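Local coordinates for protein chitinase (Paenibacillus sp. FPU-7, PDB 5GZT) that probably catalyses the random endo-hydrolysis of beta-1,4 linkages between N-acetylglucosamine units in chitin and chitodextrins, at residues T215-K220 with G247-T252; T299-L304 with P359-L364. All coordinates share one frame; numbering follows the deposited sequence.

Interaction 1 of 2, residues T215-K220 with G247-T252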
ATOM      1  N   THR B 215      19.650  -4.012  -2.637  1.00 52.81           N
ATOM      2  CA  THR B 215      18.762  -4.390  -3.718  1.00 54.56           C
ATOM      3  C   THR B 215      17.380  -3.803  -3.414  1.00 51.03           C
ATOM      4  O   THR B 215      16.777  -4.143  -2.414  1.00 42.02           O
ATOM      5  CB  THR B 215      18.627  -5.902  -3.847  1.00 59.58           C
ATOM      6  OG1 THR B 215      19.928  -6.480  -3.901  1.00 76.06           O
ATOM      7  CG2 THR B 215      17.842  -6.272  -5.106  1.00 62.57           C
ATOM      8  N   SER B 216      16.925  -2.928  -4.302  1.00 52.97           N
ATOM      9  CA  SER B 216      15.594  -2.355  -4.284  1.00 50.09           C
ATOM     10  C   SER B 216      14.512  -3.440  -4.422  1.00 54.06           C
ATOM     11  O   SER B 216      14.816  -4.588  -4.758  1.00 63.94           O
ATOM     12  CB  SER B 216      15.472  -1.243  -5.362  1.00 51.28           C
ATOM     13  OG  SER B 216      14.985  -1.692  -6.614  1.00 43.95           O
ATOM     14  N   PRO B 217      13.248  -3.105  -4.103  1.00 54.05           N
ATOM     15  CA  PRO B 217      12.192  -4.118  -4.211  1.00 49.90           C
ATOM     16  C   PRO B 217      11.921  -4.443  -5.641  1.00 43.48           C
ATOM     17  O   PRO B 217      11.484  -5.550  -5.928  1.00 41.64           O
ATOM     18  CB  PRO B 217      10.961  -3.435  -3.593  1.00 54.57           C
ATOM     19  CG  PRO B 217      11.521  -2.352  -2.724  1.00 56.16           C
ATOM     20  CD  PRO B 217      12.776  -1.889  -3.407  1.00 53.91           C
ATOM     21  N   ALA B 218      12.156  -3.472  -6.517  1.00 42.10           N
ATOM     22  CA  ALA B 218      12.063  -3.671  -7.958  1.00 47.31           C
ATOM     23  C   ALA B 218      13.359  -4.242  -8.638  1.00 53.32           C
ATOM     24  O   ALA B 218      13.465  -4.185  -9.866  1.00 54.03           O
ATOM     25  CB  ALA B 218      11.654  -2.374  -8.627  1.00 48.26           C
ATOM     26  N   GLY B 219      14.295  -4.789  -7.854  1.00 53.77           N
ATOM     27  CA  GLY B 219      15.533  -5.406  -8.341  1.00 58.47           C
ATOM     28  C   GLY B 219      16.778  -4.550  -8.608  1.00 57.10           C
ATOM     29  O   GLY B 219      17.805  -5.106  -8.902  1.00 62.47           O
ATOM     30  N   LYS B 220      16.722  -3.220  -8.548  1.00 66.88           N
ATOM     31  CA  LYS B 220      17.941  -2.398  -8.779  1.00 67.34           C
ATOM     32  C   LYS B 220      18.987  -2.660  -7.707  1.00 65.13           C
ATOM     33  O   LYS B 220      18.729  -2.434  -6.526  1.00 58.86           O
ATOM     34  CB  LYS B 220      17.662  -0.892  -8.842  1.00 74.10           C
ATOM     35  CG  LYS B 220      17.134  -0.375 -10.181  1.00 81.33           C
ATOM     36  CD  LYS B 220      15.690  -0.777 -10.471  1.00 91.99           C
ATOM     37  CE  LYS B 220      14.691  -0.279  -9.413  1.00101.28           C
ATOM     38  NZ  LYS B 220      13.662   0.669  -9.925  1.00104.85           N
ATOM     39  N   GLY B 247      13.930   8.964   0.498  1.00 42.65           N
ATOM     40  CA  GLY B 247      12.991   8.717  -0.590  1.00 39.20           C
ATOM     41  C   GLY B 247      13.167   7.390  -1.297  1.00 34.25           C
ATOM     42  O   GLY B 247      12.881   7.289  -2.481  1.00 39.80           O
ATOM     43  N   LEU B 248      13.620   6.364  -0.594  1.00 35.40           N
ATOM     44  CA  LEU B 248      13.695   5.024  -1.204  1.00 37.12           C
ATOM     45  C   LEU B 248      12.304   4.439  -1.393  1.00 37.94           C
ATOM     46  O   LEU B 248      11.410   4.713  -0.601  1.00 33.74           O
ATOM     47  CB  LEU B 248      14.479   4.070  -0.306  1.00 38.72           C
ATOM     48  CG  LEU B 248      15.986   4.406  -0.179  1.00 41.40           C
ATOM     49  CD1 LEU B 248      16.710   3.271   0.515  1.00 44.87           C
ATOM     50  CD2 LEU B 248      16.590   4.643  -1.530  1.00 40.49           C
ATOM     51  N   ALA B 249      12.165   3.570  -2.385  1.00 38.39           N
ATOM     52  CA  ALA B 249      10.902   2.890  -2.658  1.00 41.01           C
ATOM     53  C   ALA B 249      10.440   2.106  -1.465  1.00 42.20           C
ATOM     54  O   ALA B 249      11.234   1.404  -0.797  1.00 37.78           O
ATOM     55  CB  ALA B 249      11.010   1.958  -3.852  1.00 42.53           C
ATOM     56  N   ALA B 250       9.134   2.226  -1.188  1.00 40.16           N
ATOM     57  CA  ALA B 250       8.561   1.488  -0.086  1.00 34.76           C
ATOM     58  C   ALA B 250       8.654  -0.001  -0.337  1.00 34.68           C
ATOM     59  O   ALA B 250       8.555  -0.452  -1.503  1.00 37.43           O
ATOM     60  CB  ALA B 250       7.100   1.896   0.121  1.00 39.37           C
ATOM     61  N   GLY B 251       8.830  -0.749   0.759  1.00 30.94           N
ATOM     62  CA  GLY B 251       8.714  -2.202   0.767  1.00 34.83           C
ATOM     63  C   GLY B 251       9.976  -2.870   1.310  1.00 38.79           C
ATOM     64  O   GLY B 251      10.654  -2.319   2.191  1.00 39.00           O
ATOM     65  N   THR B 252      10.290  -4.055   0.789  1.00 36.64           N
ATOM     66  CA  THR B 252      11.392  -4.853   1.349  1.00 40.19           C
ATOM     67  C   THR B 252      12.715  -4.647   0.560  1.00 39.37           C
ATOM     68  O   THR B 252      12.739  -4.845  -0.645  1.00 36.55           O
ATOM     69  CB  THR B 252      11.066  -6.320   1.405  1.00 37.02           C
ATOM     70  OG1 THR B 252       9.927  -6.519   2.232  1.00 35.71           O
ATOM     71  CG2 THR B 252      12.247  -7.075   2.037  1.00 36.93           C
TER

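Interaction 2 of 2, residues T299-L304 with P359-L364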
ATOM      1  N   THR B 299      -0.839   4.632  -9.633  1.00 30.23           N
ATOM      2  CA  THR B 299       0.171   5.564  -9.073  1.00 29.44           C
ATOM      3  C   THR B 299      -0.052   5.870  -7.606  1.00 29.45           C
ATOM      4  O   THR B 299       0.829   6.362  -6.968  1.00 30.40           O
ATOM      5  CB  THR B 299       0.319   6.884  -9.854  1.00 29.66           C
ATOM      6  OG1 THR B 299      -0.847   7.722  -9.715  1.00 33.50           O
ATOM      7  CG2 THR B 299       0.560   6.618 -11.374  1.00 31.90           C
ATOM      8  N   LYS B 300      -1.222   5.585  -7.063  1.00 27.34           N
ATOM      9  CA  LYS B 300      -1.541   5.943  -5.671  1.00 26.39           C
ATOM     10  C   LYS B 300      -1.347   4.834  -4.636  1.00 25.71           C
ATOM     11  O   LYS B 300      -1.671   5.005  -3.430  1.00 20.87           O
ATOM     12  CB  LYS B 300      -2.959   6.428  -5.643  1.00 26.83           C
ATOM     13  CG  LYS B 300      -3.253   7.503  -6.660  1.00 29.41           C
ATOM     14  CD  LYS B 300      -2.394   8.719  -6.404  1.00 31.40           C
ATOM     15  CE  LYS B 300      -2.599   9.720  -7.521  1.00 34.64           C
ATOM     16  NZ  LYS B 300      -2.390  11.025  -6.900  1.00 37.48           N
ATOM     17  N   PHE B 301      -0.799   3.710  -5.073  1.00 24.52           N
ATOM     18  CA  PHE B 301      -0.529   2.671  -4.122  1.00 24.36           C
ATOM     19  C   PHE B 301       0.695   1.920  -4.548  1.00 26.84           C
ATOM     20  O   PHE B 301       1.145   2.078  -5.671  1.00 25.97           O
ATOM     21  CB  PHE B 301      -1.731   1.741  -3.916  1.00 27.58           C
ATOM     22  CG  PHE B 301      -2.368   1.188  -5.171  1.00 27.88           C
ATOM     23  CD1 PHE B 301      -1.788   0.139  -5.881  1.00 34.96           C
ATOM     24  CD2 PHE B 301      -3.639   1.603  -5.555  1.00 29.62           C
ATOM     25  CE1 PHE B 301      -2.421  -0.384  -7.022  1.00 34.56           C
ATOM     26  CE2 PHE B 301      -4.282   1.121  -6.676  1.00 30.36           C
ATOM     27  CZ  PHE B 301      -3.682   0.111  -7.429  1.00 33.67           C
ATOM     28  N   THR B 302       1.221   1.100  -3.667  1.00 28.26           N
ATOM     29  CA  THR B 302       2.472   0.392  -3.958  1.00 30.88           C
ATOM     30  C   THR B 302       2.265  -1.073  -4.161  1.00 31.46           C
ATOM     31  O   THR B 302       3.104  -1.736  -4.838  1.00 33.01           O
ATOM     32  CB  THR B 302       3.518   0.566  -2.843  1.00 29.00           C
ATOM     33  OG1 THR B 302       3.029  -0.022  -1.633  1.00 27.65           O
ATOM     34  CG2 THR B 302       3.779   2.003  -2.633  1.00 34.01           C
ATOM     35  N   HIS B 303       1.194  -1.594  -3.586  1.00 27.45           N
ATOM     36  CA  HIS B 303       0.862  -3.015  -3.664  1.00 27.81           C
ATOM     37  C   HIS B 303      -0.610  -3.178  -3.988  1.00 31.50           C
ATOM     38  O   HIS B 303      -1.436  -2.462  -3.452  1.00 30.02           O
ATOM     39  CB  HIS B 303       1.071  -3.715  -2.355  1.00 25.50           C
ATOM     40  CG  HIS B 303       2.496  -3.866  -1.935  1.00 33.39           C
ATOM     41  ND1 HIS B 303       3.349  -2.796  -1.751  1.00 33.22           N
ATOM     42  CD2 HIS B 303       3.194  -4.968  -1.559  1.00 36.17           C
ATOM     43  CE1 HIS B 303       4.510  -3.237  -1.305  1.00 31.19           C
ATOM     44  NE2 HIS B 303       4.458  -4.551  -1.227  1.00 33.08           N
ATOM     45  N   LEU B 304      -0.931  -4.168  -4.803  1.00 31.73           N
ATOM     46  CA  LEU B 304      -2.294  -4.492  -5.201  1.00 29.31           C
ATOM     47  C   LEU B 304      -2.481  -5.957  -4.820  1.00 30.27           C
ATOM     48  O   LEU B 304      -1.674  -6.804  -5.210  1.00 33.19           O
ATOM     49  CB  LEU B 304      -2.425  -4.138  -6.656  1.00 31.41           C
ATOM     50  CG  LEU B 304      -3.413  -4.624  -7.735  1.00 35.27           C
ATOM     51  CD1 LEU B 304      -4.552  -5.428  -7.169  1.00 39.81           C
ATOM     52  CD2 LEU B 304      -3.809  -3.489  -8.670  1.00 31.16           C
ATOM     53  N   PRO B 359       5.579   1.235 -12.605  1.00 48.12           N
ATOM     54  CA  PRO B 359       6.551   0.118 -12.733  1.00 45.45           C
ATOM     55  C   PRO B 359       6.998  -0.456 -11.393  1.00 44.88           C
ATOM     56  O   PRO B 359       7.393  -1.608 -11.355  1.00 48.57           O
ATOM     57  CB  PRO B 359       7.758   0.745 -13.483  1.00 48.18           C
ATOM     58  CG  PRO B 359       7.206   1.967 -14.157  1.00 50.33           C
ATOM     59  CD  PRO B 359       6.065   2.460 -13.281  1.00 50.67           C
ATOM     60  N   ASN B 360       6.913   0.301 -10.296  1.00 43.24           N
ATOM     61  CA  ASN B 360       7.223  -0.271  -8.970  1.00 42.42           C
ATOM     62  C   ASN B 360       6.154  -1.100  -8.324  1.00 38.35           C
ATOM     63  O   ASN B 360       6.377  -1.653  -7.224  1.00 40.86           O
ATOM     64  CB  ASN B 360       7.576   0.836  -8.001  1.00 51.40           C
ATOM     65  CG  ASN B 360       8.967   1.327  -8.226  1.00 55.58           C
ATOM     66  OD1 ASN B 360       9.933   0.701  -7.798  1.00 68.25           O
ATOM     67  ND2 ASN B 360       9.081   2.396  -8.944  1.00 53.18           N
ATOM     68  N   LEU B 361       4.978  -1.140  -8.952  1.00 36.33           N
ATOM     69  CA  LEU B 361       3.792  -1.785  -8.374  1.00 34.62           C
ATOM     70  C   LEU B 361       4.054  -3.234  -8.196  1.00 32.62           C
ATOM     71  O   LEU B 361       4.490  -3.848  -9.158  1.00 35.09           O
ATOM     72  CB  LEU B 361       2.580  -1.615  -9.293  1.00 32.68           C
ATOM     73  CG  LEU B 361       1.339  -2.433  -8.871  1.00 32.31           C
ATOM     74  CD1 LEU B 361       0.778  -1.835  -7.572  1.00 29.66           C
ATOM     75  CD2 LEU B 361       0.310  -2.406 -10.004  1.00 29.56           C
ATOM     76  N   LYS B 362       3.854  -3.763  -6.985  1.00 32.33           N
ATOM     77  CA  LYS B 362       3.781  -5.203  -6.722  1.00 33.63           C
ATOM     78  C   LYS B 362       2.330  -5.708  -6.690  1.00 36.62           C
ATOM     79  O   LYS B 362       1.441  -5.029  -6.149  1.00 34.39           O
ATOM     80  CB  LYS B 362       4.502  -5.591  -5.428  1.00 38.00           C
ATOM     81  CG  LYS B 362       6.004  -5.755  -5.673  1.00 45.90           C
ATOM     82  CD  LYS B 362       6.837  -5.834  -4.418  1.00 50.27           C
ATOM     83  CE  LYS B 362       8.316  -5.563  -4.763  1.00 51.34           C
ATOM     84  NZ  LYS B 362       8.943  -6.690  -5.494  1.00 52.93           N
ATOM     85  N   VAL B 363       2.088  -6.878  -7.293  1.00 34.60           N
ATOM     86  CA  VAL B 363       0.786  -7.484  -7.274  1.00 32.68           C
ATOM     87  C   VAL B 363       0.878  -8.796  -6.598  1.00 32.26           C
ATOM     88  O   VAL B 363       1.629  -9.628  -7.049  1.00 37.67           O
ATOM     89  CB  VAL B 363       0.198  -7.681  -8.688  1.00 32.00           C
ATOM     90  CG1 VAL B 363      -1.210  -8.267  -8.587  1.00 33.71           C
ATOM     91  CG2 VAL B 363       0.162  -6.386  -9.511  1.00 32.42           C
ATOM     92  N   LEU B 364       0.103  -9.028  -5.539  1.00 28.94           N
ATOM     93  CA  LEU B 364       0.103 -10.301  -4.863  1.00 25.58           C
ATOM     94  C   LEU B 364      -1.222 -10.985  -4.934  1.00 30.04           C
ATOM     95  O   LEU B 364      -2.243 -10.338  -5.106  1.00 28.53           O
ATOM     96  CB  LEU B 364       0.480 -10.158  -3.415  1.00 26.26           C
ATOM     97  CG  LEU B 364       1.953  -9.800  -3.034  1.00 26.18           C
ATOM     98  CD1 LEU B 364       2.351  -8.366  -3.342  1.00 25.23           C
ATOM     99  CD2 LEU B 364       2.125 -10.049  -1.565  1.00 27.01           C
TER
HETATM  100  O   HOH W   1       5.856  -1.760  -4.527  1.00 34.52           O

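Interaction 1 of 2, residues T215-K220 with G247-T252
Pro217 and Thr252 bring the two backbones closest, their CA atoms 5.7 Å apart, where a tight turn at 215-220 projects into the bend of 247-252; no hydrogen bond joins the segments. The turn is type I, from Ser216 to Gly219, and places Pro217 at its second position. It is closed by Gly219 N to Ser216 O and, one step further, by Ser216 N to Lys220 O. The positive phi of Gly219 (86°) lets the chain leave the turn towards Lys220, whose N also bonds Ser216 OG at 3.0 Å. The contact itself rests mainly on the Pro217 ring. Its CG lies 3.5 Å from Thr252 O and 3.7 Å from Ala250 O, while Pro217 CB is also 3.7 Å from Thr252 O. The ring therefore leans on peptide carbonyls more than on side chains; the one apolar side-chain pair is Pro217 CD with Ala249 CB, at 4.3 Å. Gly251 takes phi 125° and psi -147°, a backbone conformation seen chiefly in residues without a side chain, and the Pro217 ring packs against its backbone, CG coming within 4.4 Å of Gly251 C. The carbonyl of Ala249 accepts a hydrogen bond from Trp253 NE1, and the side chains of Ser216 and Pro217 touch Trp253. The hydroxyl OG1 of Thr252 bonds Asp477 OD2, fixing the start of the strand against the neighbouring barrel. The pattern of bonds from Ser216 to Lys220 is that of a 3:5 beta hairpin, a type I turn with a G1 bulge. It links strands 210-215 and 221-225 and packs on the entry to strand 251-261, the antiparallel partner of 210-215, in the mainly beta module that packs on the first family 18 barrel.

Interaction 2 of 2, residues T299-L304 with P359-L364
Leu361 extends its CG anti to its backbone N (chi1 172°), and chi2 of 69° then turns CD1 to the edge of the Phe301 ring, 3.6 Å from Phe301 CE1 and near the ring plane. The same methyl lies 4.0 Å from Leu304 CB. His303 and Lys362 both set CG anti to the carbonyl carbon, which lays the two side chains alongside each other, Lys362 CB over the rim of one imidazole face. That ring is fixed at both nitrogens: ND1 pairs with Thr302 OG1 at 2.8 Å, in the ring plane, and NE2 with Glu452 OE2. Beneath this, three backbone bonds join the chains in parallel register: Lys362 N to Thr302 O (3.0 Å), Leu304 N to Lys362 O (2.9 Å) and Leu364 N to Leu304 O (2.9 Å). Thr302 O takes a second donor: the oxygen of a water, 2.8 Å from Thr302 O, donates to it and also to Asn360 O, and so bridges the two backbones just ahead of the strands. These are the opening residues of strands 303-312 and 362-368, adjacent parallel strands of the family 18 TIM barrel, paired at its N-terminal end.

How the interactions relate
The centres of interactions 1 and 2 lie about 12 Å apart, and a direct bond crosses between them: Lys362 NZ is 2.8 Å from Pro217 O, a probable hydrogen bond. Packing adds to it, with Ala218 CB 3.6 Å from Asn360 OD1. The turn pressed into 247-252 thus also rests on the bottom of the barrel, while Tyr643 touches both Ala250 and Thr302. Strand 264-284 runs through both regions, pairing with 251-261 in the beta module and with 303-312 in the barrel. In family 18 enzymes the active site lies at the C-terminal ends of the barrel strands, so this junction of modules is at the opposite end.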